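PDB 5ZWX: DUF724 domain-containing protein 6-like from Raphanus sativus, which binds a dimethylated histone H3 tail peptide through its Agenet cassette and, as in its Arabidopsis relative, probably links this mark to DNA methylation. Local coordinates for residues E21-E26 and G31-G36; T57-F60 and K66-R69; W107-V112 and R140-W145. All blocks are in the same frame, centred on the assembly; numbering follows the deposited sequence.

Interaction 1: residues E21-E26 and G31-G36; sequences EISSNE and GSWYMG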
loop_
_atom_site.group_PDB
_atom_site.type_symbol
_atom_site.label_atom_id
_atom_site.label_comp_id
_atom_site.label_asym_id
_atom_site.label_seq_id
_atom_site.Cartn_x
_atom_site.Cartn_y
_atom_site.Cartn_z
ATOM N N GLU A 21 4.596 4.060 -0.036
ATOM C CA GLU A 21 3.279 3.468 -0.191
ATOM C C GLU A 21 2.261 4.530 0.212
ATOM O O GLU A 21 2.475 5.327 1.144
ATOM C CB GLU A 21 3.150 2.198 0.648
ATOM C CG GLU A 21 4.257 1.188 0.305
ATOM C CD GLU A 21 4.043 -0.200 0.882
ATOM O OE1 GLU A 21 3.147 -0.383 1.729
ATOM O OE2 GLU A 21 4.818 -1.108 0.511
ATOM N N ILE A 22 1.151 4.540 -0.514
ATOM C CA ILE A 22 0.186 5.629 -0.427
ATOM C C ILE A 22 -1.148 5.065 -0.008
ATOM O O ILE A 22 -1.676 4.104 -0.674
ATOM C CB ILE A 22 0.015 6.332 -1.786
ATOM C CG1 ILE A 22 1.384 6.751 -2.333
ATOM C CG2 ILE A 22 -1.045 7.454 -1.691
ATOM C CD1 ILE A 22 1.438 7.018 -3.810
ATOM N N SER A 23 -1.712 5.607 1.067
ATOM C CA SER A 23 -3.067 5.198 1.451
ATOM C C SER A 23 -4.036 6.334 1.120
ATOM O O SER A 23 -3.636 7.467 0.991
ATOM C CB SER A 23 -3.136 4.827 2.934
ATOM O OG SER A 23 -2.586 5.861 3.726
ATOM N N SER A 24 -5.299 6.007 0.931
ATOM C CA SER A 24 -6.299 7.005 0.566
ATOM C C SER A 24 -7.333 7.131 1.656
ATOM O O SER A 24 -7.531 6.213 2.464
ATOM C CB SER A 24 -6.967 6.648 -0.758
ATOM O OG SER A 24 -8.132 7.420 -0.980
ATOM N N ASN A 25 -8.003 8.279 1.657
ATOM C CA ASN A 25 -9.046 8.580 2.614
ATOM C C ASN A 25 -10.412 8.163 2.052
ATOM O O ASN A 25 -11.395 8.023 2.784
ATOM C CB ASN A 25 -9.024 10.077 2.947
ATOM C CG ASN A 25 -7.649 10.561 3.415
ATOM O OD1 ASN A 25 -6.937 9.847 4.114
ATOM N ND2 ASN A 25 -7.280 11.780 3.032
ATOM N N GLU A 26 -10.458 7.962 0.742
ATOM C CA GLU A 26 -11.715 7.648 0.058
ATOM C C GLU A 26 -12.204 6.253 0.427
ATOM O O GLU A 26 -11.415 5.312 0.506
ATOM C CB GLU A 26 -11.553 7.758 -1.460
ATOM C CG GLU A 26 -10.880 9.035 -1.934
ATOM C CD GLU A 26 -10.447 8.951 -3.385
ATOM O OE1 GLU A 26 -11.146 8.285 -4.171
ATOM O OE2 GLU A 26 -9.403 9.538 -3.740
ATOM N N GLY A 31 -8.238 0.284 3.323
ATOM C CA GLY A 31 -7.404 -0.895 3.432
ATOM C C GLY A 31 -6.358 -1.063 2.344
ATOM O O GLY A 31 -5.652 -2.086 2.340
ATOM N N SER A 32 -6.221 -0.100 1.433
ATOM C CA SER A 32 -5.206 -0.260 0.376
ATOM C C SER A 32 -3.940 0.543 0.592
ATOM O O SER A 32 -3.981 1.609 1.216
ATOM C CB SER A 32 -5.733 0.152 -0.980
ATOM O OG SER A 32 -5.997 1.529 -1.041
ATOM N N TRP A 33 -2.867 0.041 -0.016
ATOM C CA TRP A 33 -1.594 0.746 -0.151
ATOM C C TRP A 33 -1.193 0.639 -1.630
ATOM O O TRP A 33 -1.038 -0.473 -2.153
ATOM C CB TRP A 33 -0.534 0.120 0.759
ATOM C CG TRP A 33 -0.788 0.381 2.227
ATOM C CD1 TRP A 33 -1.358 -0.469 3.139
ATOM C CD2 TRP A 33 -0.507 1.601 2.935
ATOM N NE1 TRP A 33 -1.427 0.152 4.377
ATOM C CE2 TRP A 33 -0.914 1.419 4.273
ATOM C CE3 TRP A 33 0.046 2.825 2.563
ATOM C CZ2 TRP A 33 -0.765 2.426 5.249
ATOM C CZ3 TRP A 33 0.208 3.827 3.546
ATOM C CH2 TRP A 33 -0.209 3.618 4.859
ATOM N N TYR A 34 -1.073 1.779 -2.307
ATOM C CA TYR A 34 -0.592 1.835 -3.698
ATOM C C TYR A 34 0.835 2.361 -3.774
ATOM O O TYR A 34 1.171 3.308 -3.061
ATOM C CB TYR A 34 -1.535 2.693 -4.551
ATOM C CG TYR A 34 -2.690 1.802 -5.047
ATOM C CD1 TYR A 34 -3.710 1.416 -4.178
ATOM C CD2 TYR A 34 -2.713 1.297 -6.350
ATOM C CE1 TYR A 34 -4.766 0.539 -4.617
ATOM C CE2 TYR A 34 -3.750 0.442 -6.787
ATOM C CZ TYR A 34 -4.764 0.080 -5.912
ATOM O OH TYR A 34 -5.777 -0.783 -6.319
HETATM N N MSE A 35 1.684 1.736 -4.583
HETATM C CA MSE A 35 3.094 2.143 -4.647
HETATM C C MSE A 35 3.241 3.449 -5.410
HETATM O O MSE A 35 2.506 3.699 -6.364
HETATM C CB MSE A 35 3.954 1.054 -5.303
HETATM C CG MSE A 35 3.749 -0.330 -4.728
HETATM SE SE MSE A 35 4.095 -0.462 -2.778
HETATM C CE MSE A 35 2.277 -0.169 -2.073
ATOM N N GLY A 36 4.178 4.305 -4.987
ATOM C CA GLY A 36 4.432 5.512 -5.745
ATOM C C GLY A 36 5.742 6.168 -5.357
ATOM O O GLY A 36 6.584 5.544 -4.713
HETATM O O HOH W 1 -4.412 3.773 -1.463
HETATM O O HOH W 2 -6.113 3.303 1.916
#

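Interaction 2: residues T57-F60 and K66-R69; sequences TLFF and KRLR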
loop_
_atom_site.group_PDB
_atom_site.type_symbol
_atom_site.label_atom_id
_atom_site.label_comp_id
_atom_site.label_asym_id
_atom_site.label_seq_id
_atom_site.Cartn_x
_atom_site.Cartn_y
_atom_site.Cartn_z
ATOM N N THR A 57 1.347 2.657 -10.452
ATOM C CA THR A 57 0.454 1.763 -11.229
ATOM C C THR A 57 -0.942 2.333 -11.518
ATOM O O THR A 57 -1.780 1.659 -12.127
ATOM C CB THR A 57 0.249 0.426 -10.509
ATOM O OG1 THR A 57 -0.521 0.655 -9.322
ATOM C CG2 THR A 57 1.587 -0.221 -10.139
ATOM N N LEU A 58 -1.211 3.553 -11.060
ATOM C CA LEU A 58 -2.471 4.227 -11.380
ATOM C C LEU A 58 -2.181 5.389 -12.305
ATOM O O LEU A 58 -1.188 6.101 -12.126
ATOM C CB LEU A 58 -3.185 4.735 -10.117
ATOM C CG LEU A 58 -3.681 3.727 -9.077
ATOM C CD1 LEU A 58 -4.426 4.465 -7.970
ATOM C CD2 LEU A 58 -4.559 2.672 -9.726
ATOM N N PHE A 59 -3.069 5.597 -13.266
ATOM C CA PHE A 59 -2.905 6.588 -14.324
ATOM C C PHE A 59 -4.104 7.538 -14.348
ATOM O O PHE A 59 -5.192 7.193 -13.872
ATOM C CB PHE A 59 -2.735 5.878 -15.684
ATOM C CG PHE A 59 -1.486 5.052 -15.763
ATOM C CD1 PHE A 59 -1.405 3.821 -15.119
ATOM C CD2 PHE A 59 -0.375 5.523 -16.436
ATOM C CE1 PHE A 59 -0.239 3.080 -15.157
ATOM C CE2 PHE A 59 0.795 4.778 -16.484
ATOM C CZ PHE A 59 0.864 3.566 -15.839
ATOM N N PHE A 60 -3.899 8.735 -14.889
ATOM C CA PHE A 60 -4.977 9.711 -15.038
ATOM C C PHE A 60 -6.019 9.192 -16.000
ATOM O O PHE A 60 -7.220 9.344 -15.782
ATOM C CB PHE A 60 -4.439 11.058 -15.536
ATOM C CG PHE A 60 -4.161 12.043 -14.435
ATOM C CD1 PHE A 60 -5.197 12.748 -13.837
ATOM C CD2 PHE A 60 -2.858 12.272 -13.996
ATOM C CE1 PHE A 60 -4.938 13.660 -12.813
ATOM C CE2 PHE A 60 -2.594 13.183 -12.975
ATOM C CZ PHE A 60 -3.635 13.875 -12.386
ATOM N N LYS A 66 -0.327 9.214 -18.766
ATOM C CA LYS A 66 0.205 9.964 -17.621
ATOM C C LYS A 66 -0.070 9.281 -16.281
ATOM O O LYS A 66 -1.224 9.038 -15.927
ATOM C CB LYS A 66 -0.387 11.380 -17.598
ATOM C CG LYS A 66 -1.736 11.512 -18.312
ATOM C CD LYS A 66 -2.349 12.899 -18.133
ATOM C CE LYS A 66 -3.780 12.952 -18.669
ATOM N NZ LYS A 66 -3.825 13.186 -20.139
ATOM N N ARG A 67 0.981 8.976 -15.527
ATOM C CA ARG A 67 0.782 8.413 -14.200
ATOM C C ARG A 67 0.044 9.414 -13.324
ATOM O O ARG A 67 0.250 10.621 -13.437
ATOM C CB ARG A 67 2.112 8.009 -13.574
ATOM C CG ARG A 67 2.734 6.822 -14.261
ATOM C CD ARG A 67 3.965 6.318 -13.545
ATOM N NE ARG A 67 4.436 5.078 -14.152
ATOM C CZ ARG A 67 5.537 4.429 -13.791
ATOM N NH1 ARG A 67 6.302 4.897 -12.810
ATOM N NH2 ARG A 67 5.871 3.306 -14.415
ATOM N N LEU A 68 -0.846 8.911 -12.482
ATOM C CA LEU A 68 -1.662 9.773 -11.643
ATOM C C LEU A 68 -0.780 10.518 -10.637
ATOM O O LEU A 68 0.109 9.928 -10.029
ATOM C CB LEU A 68 -2.722 8.951 -10.903
ATOM C CG LEU A 68 -3.598 9.732 -9.925
ATOM C CD1 LEU A 68 -4.393 10.794 -10.670
ATOM C CD2 LEU A 68 -4.514 8.811 -9.122
ATOM N N ARG A 69 -1.023 11.810 -10.470
ATOM C CA ARG A 69 -0.360 12.553 -9.393
ATOM C C ARG A 69 -1.425 13.129 -8.477
ATOM O O ARG A 69 -2.502 13.528 -8.937
ATOM C CB ARG A 69 0.521 13.662 -9.962
ATOM C CG ARG A 69 1.725 13.165 -10.741
ATOM C CD ARG A 69 2.570 14.342 -11.209
ATOM N NE ARG A 69 3.900 13.939 -11.657
ATOM C CZ ARG A 69 4.927 14.776 -11.764
ATOM N NH1 ARG A 69 4.777 16.058 -11.447
ATOM N NH2 ARG A 69 6.109 14.330 -12.171
#

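Interaction 3: residues W107-V112 and R140-W145; sequences WWEGTV and RFHREW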
loop_
_atom_site.group_PDB
_atom_site.type_symbol
_atom_site.label_atom_id
_atom_site.label_comp_id
_atom_site.label_asym_id
_atom_site.label_seq_id
_atom_site.Cartn_x
_atom_site.Cartn_y
_atom_site.Cartn_z
ATOM N N TRP A 107 -1.943 -3.080 -3.028
ATOM C CA TRP A 107 -2.002 -4.029 -1.919
ATOM C C TRP A 107 -3.190 -3.762 -1.003
ATOM O O TRP A 107 -3.357 -2.654 -0.503
ATOM C CB TRP A 107 -0.696 -3.970 -1.094
ATOM C CG TRP A 107 0.503 -4.478 -1.860
ATOM C CD1 TRP A 107 1.426 -3.732 -2.536
ATOM C CD2 TRP A 107 0.909 -5.846 -2.009
ATOM N NE1 TRP A 107 2.385 -4.549 -3.085
ATOM C CE2 TRP A 107 2.091 -5.851 -2.782
ATOM C CE3 TRP A 107 0.373 -7.072 -1.578
ATOM C CZ2 TRP A 107 2.763 -7.032 -3.128
ATOM C CZ3 TRP A 107 1.044 -8.238 -1.913
ATOM C CH2 TRP A 107 2.222 -8.212 -2.687
ATOM N N TRP A 108 -3.999 -4.789 -0.748
ATOM C CA TRP A 108 -5.210 -4.619 0.061
ATOM C C TRP A 108 -5.142 -5.512 1.285
ATOM O O TRP A 108 -4.939 -6.727 1.165
ATOM C CB TRP A 108 -6.483 -4.969 -0.781
ATOM C CG TRP A 108 -6.639 -4.085 -1.975
ATOM C CD1 TRP A 108 -5.929 -4.154 -3.140
ATOM C CD2 TRP A 108 -7.550 -2.961 -2.118
ATOM N NE1 TRP A 108 -6.357 -3.152 -4.000
ATOM C CE2 TRP A 108 -7.330 -2.405 -3.388
ATOM C CE3 TRP A 108 -8.509 -2.378 -1.282
ATOM C CZ2 TRP A 108 -8.055 -1.288 -3.859
ATOM C CZ3 TRP A 108 -9.238 -1.277 -1.751
ATOM C CH2 TRP A 108 -8.997 -0.749 -3.028
ATOM N N GLU A 109 -5.315 -4.927 2.460
ATOM C CA GLU A 109 -5.228 -5.686 3.708
ATOM C C GLU A 109 -6.439 -6.606 3.912
ATOM O O GLU A 109 -7.579 -6.158 3.825
ATOM C CB GLU A 109 -5.135 -4.740 4.901
ATOM C CG GLU A 109 -5.191 -5.448 6.220
ATOM C CD GLU A 109 -4.806 -4.532 7.374
ATOM O OE1 GLU A 109 -4.854 -3.292 7.186
ATOM O OE2 GLU A 109 -4.447 -5.061 8.450
ATOM N N GLY A 110 -6.186 -7.858 4.272
ATOM C CA GLY A 110 -7.232 -8.790 4.661
ATOM C C GLY A 110 -6.714 -9.847 5.624
ATOM O O GLY A 110 -5.568 -9.774 6.092
ATOM N N THR A 111 -7.561 -10.834 5.919
ATOM C CA THR A 111 -7.236 -11.904 6.867
ATOM C C THR A 111 -7.418 -13.265 6.226
ATOM O O THR A 111 -8.461 -13.513 5.623
ATOM C CB THR A 111 -8.145 -11.845 8.118
ATOM O OG1 THR A 111 -7.921 -10.615 8.819
ATOM C CG2 THR A 111 -7.846 -13.013 9.039
ATOM N N VAL A 112 -6.451 -14.154 6.375
ATOM C CA VAL A 112 -6.567 -15.502 5.793
ATOM C C VAL A 112 -7.588 -16.294 6.588
ATOM O O VAL A 112 -7.480 -16.405 7.799
ATOM C CB VAL A 112 -5.200 -16.224 5.778
ATOM C CG1 VAL A 112 -5.302 -17.704 5.222
ATOM C CG2 VAL A 112 -4.189 -15.406 4.994
ATOM N N ARG A 140 1.472 -10.679 0.852
ATOM C CA ARG A 140 2.607 -10.367 1.726
ATOM C C ARG A 140 2.120 -10.289 3.185
ATOM O O ARG A 140 0.988 -9.969 3.444
ATOM C CB ARG A 140 3.267 -9.050 1.293
ATOM C CG ARG A 140 2.383 -7.821 1.485
ATOM C CD ARG A 140 3.066 -6.500 0.960
ATOM N NE ARG A 140 2.271 -5.295 1.264
ATOM C CZ ARG A 140 2.659 -4.039 1.002
ATOM N NH1 ARG A 140 3.821 -3.798 0.384
ATOM N NH2 ARG A 140 1.873 -3.012 1.346
ATOM N N PHE A 141 2.983 -10.546 4.154
ATOM C CA PHE A 141 2.553 -10.413 5.536
ATOM C C PHE A 141 2.372 -8.945 5.788
ATOM O O PHE A 141 3.173 -8.144 5.312
ATOM C CB PHE A 141 3.566 -11.055 6.502
ATOM C CG PHE A 141 3.547 -12.540 6.439
ATOM C CD1 PHE A 141 2.505 -13.242 7.014
ATOM C CD2 PHE A 141 4.545 -13.242 5.779
ATOM C CE1 PHE A 141 2.463 -14.633 6.947
ATOM C CE2 PHE A 141 4.522 -14.620 5.721
ATOM C CZ PHE A 141 3.474 -15.320 6.302
ATOM N N HIS A 142 1.281 -8.599 6.465
ATOM C CA HIS A 142 0.951 -7.204 6.723
ATOM C C HIS A 142 1.882 -6.620 7.781
ATOM O O HIS A 142 2.201 -7.300 8.749
ATOM C CB HIS A 142 -0.489 -7.065 7.204
ATOM C CG HIS A 142 -0.915 -5.647 7.383
ATOM N ND1 HIS A 142 -1.270 -4.835 6.323
ATOM C CD2 HIS A 142 -0.961 -4.857 8.485
ATOM C CE1 HIS A 142 -1.563 -3.630 6.768
ATOM N NE2 HIS A 142 -1.377 -3.613 8.083
ATOM N N ARG A 143 2.299 -5.380 7.582
ATOM C CA ARG A 143 3.101 -4.656 8.578
ATOM C C ARG A 143 2.554 -3.255 8.746
ATOM O O ARG A 143 1.892 -2.739 7.832
ATOM C CB ARG A 143 4.575 -4.591 8.167
ATOM C CG ARG A 143 5.272 -5.936 8.070
ATOM C CD ARG A 143 6.662 -5.881 8.739
ATOM N NE ARG A 143 7.560 -6.867 8.144
ATOM C CZ ARG A 143 8.820 -7.067 8.507
ATOM N NH1 ARG A 143 9.367 -6.347 9.481
ATOM N NH2 ARG A 143 9.536 -7.994 7.885
ATOM N N GLU A 144 2.839 -2.616 9.894
ATOM C CA GLU A 144 2.342 -1.267 10.109
ATOM C C GLU A 144 3.523 -0.370 10.366
ATOM O O GLU A 144 4.503 -0.800 10.955
ATOM C CB GLU A 144 1.353 -1.193 11.277
ATOM C CG GLU A 144 -0.029 -1.794 10.993
ATOM C CD GLU A 144 -0.930 -0.929 10.098
ATOM O OE1 GLU A 144 -0.662 0.267 9.867
ATOM O OE2 GLU A 144 -1.949 -1.449 9.644
ATOM N N TRP A 145 3.452 0.842 9.847
ATOM C CA TRP A 145 4.479 1.856 10.072
ATOM C C TRP A 145 4.004 2.742 11.202
ATOM O O TRP A 145 3.083 3.513 11.052
ATOM C CB TRP A 145 4.728 2.627 8.784
ATOM C CG TRP A 145 5.588 3.796 8.904
ATOM C CD1 TRP A 145 5.200 5.105 8.913
ATOM C CD2 TRP A 145 7.013 3.790 9.014
ATOM N NE1 TRP A 145 6.312 5.922 9.041
ATOM C CE2 TRP A 145 7.434 5.133 9.081
ATOM C CE3 TRP A 145 7.974 2.778 9.034
ATOM C CZ2 TRP A 145 8.782 5.487 9.199
ATOM C CZ3 TRP A 145 9.309 3.132 9.155
ATOM C CH2 TRP A 145 9.700 4.475 9.231
#

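Interaction 1: residues E21-E26 and G31-G36
The carbonyl oxygen of Ile22 takes two hydrogen bonds, one from Tyr34 N at 2.9 Å and nearly straight (169°), the other from a water that also donates to Ser32 OG. The return bond, Ile22 N to Tyr34 O, is 2.8 Å but more bent, 140° at the hydrogen. These bonds make Ile22 and Tyr34 a hydrogen-bonded antiparallel pair in the beta hairpin of strands 19-22 and 32-40, part of the SH3-like Agenet domain. Beside it, Glu21 and Met35 form a non-hydrogen-bonded pair.

Past the last bridge the backbones part, and a second water bridges the segments, accepting from Ser24 N and apparently donating to Ser32 O, one of several acceptors in its reach. Ser23 still reaches across: its CB lies over one face of the Trp33 indole, 3.7 Å from the centroid of the six-membered ring, a CH-pi contact.

The Glu21 side chain runs alongside Met35, present as selenomethionine; the bend of the Met35 chain beyond CG turns its methyl CE back, 3.4 Å from Glu21 CG. The Glu21 carboxylate is held by a salt bridge from OE1 to Arg78. Farther along, the backbone N of Glu26 closes an ST turn onto Ser24 OG at 2.9 Å.

Interaction 2: residues T57-F60 and K66-R69
Leu68 N donates to Leu58 O at 2.9 Å, almost straight with 174° at the hydrogen, and Phe60 N donates to Lys66 O, also at 2.9 Å. These two backbone hydrogen bonds flank Phe59 and Arg67, a non-hydrogen-bonded antiparallel pair whose CA atoms are 4.1 Å apart and whose side chains diverge. The bridge lies within the SH3-like Agenet domain, where the chain turns a corner at Thr57 and the short strand 58-59 meets the start of strand 67-72.

The apolar contacts centre on Phe60 and Leu68. Leu68 CD1 sits over the middle of the Phe60 ring, 3.5 Å from its centroid and 9° off the ring normal, a CH-pi contact over the face. The first torsion of Leu68 sends CG anti to the backbone N, and from there CD1 reaches the ring face. The edge of the same ring meets backbone, with Phe60 CD2 3.6 Å from Arg67 O. Leu58 and Leu68 add a looser contact between their CB atoms.

Long basic side chains contribute through their carbons. Lys66 CE lies 3.7 Å from Phe60 CB, while Arg67 CG approaches Phe59 CE2 to 3.6 Å. Arg67 and Phe59 run side by side, with the guanidinium and ring planes 82° apart. Arg69 turns its polar end to Glu54 in a salt bridge.

Phe59 hydrogen-bonds the bound peptide through its backbone, and Leu58 and Leu68 pack on a basic peptide side chain. The chemistry therefore implies an edge held together by backbone bonds and apolar contacts, with the peptide meeting the Phe59 backbone and the Leu58 and Leu68 side chains.

Interaction 3: residues W107-V112 and R140-W145
Arg140 lays its guanidinium flat on the Trp107 indole, the planes 6° apart and the centres 3.8 Å apart. This cation-pi stack bridges strands 106-116 and 139-146, which both pair with strand 98-103 in the curled antiparallel sheet of the Agenet cassette. The extended chain of Arg140 carries CD over the six-membered ring, 3.7 Å from its centroid, and CZ over the five-membered ring, 17° off its normal. An alanine in place of Trp107 is likely to leave one face of the guanidinium without its aromatic platform and open a gap beside the aliphatic part of Arg140.

Glu109 and His142 form the other meeting point. The Glu109 carboxylate lies over the imidazole, with planes 19° apart and Glu109 OE1 3.3 Å from His142 CE1, and no hydrogen bond joins the two.

In the next shell, Asp100 braces both basic residues, forming a salt bridge with Arg140 NE and a hydrogen bond with His142 ND1. Glu21 adds a salt bridge to Arg140 NH1. On its remaining nitrogen, His142 donates NE2 to Glu144 OE2 at 2.7 Å; the acceptor lies in the ring plane, whereas the donor stands above the carboxylate plane.

How the interactions relate
From the N terminus, interaction 1 comes first and closes a short loop, four residues lying between its segments. Interaction 2 follows, closing a five-residue loop after the corner at Thr57. Interaction 3 spans 27 residues, 17 of them in strands. The three are in series, none enclosing or crossing another. Interactions 1 and 2 touch where the Tyr34 ring packs on Thr57 and Leu58. Interaction 1 joins interaction 3 through probable backbone hydrogen bonds, Trp33 N to Trp107 O and Glu109 N to Gly31 O, tying strand 32-40 to strand 106-116. Interactions 2 and 3, with centres about 23 Å apart, do not touch; residues 31-36 mediate between them.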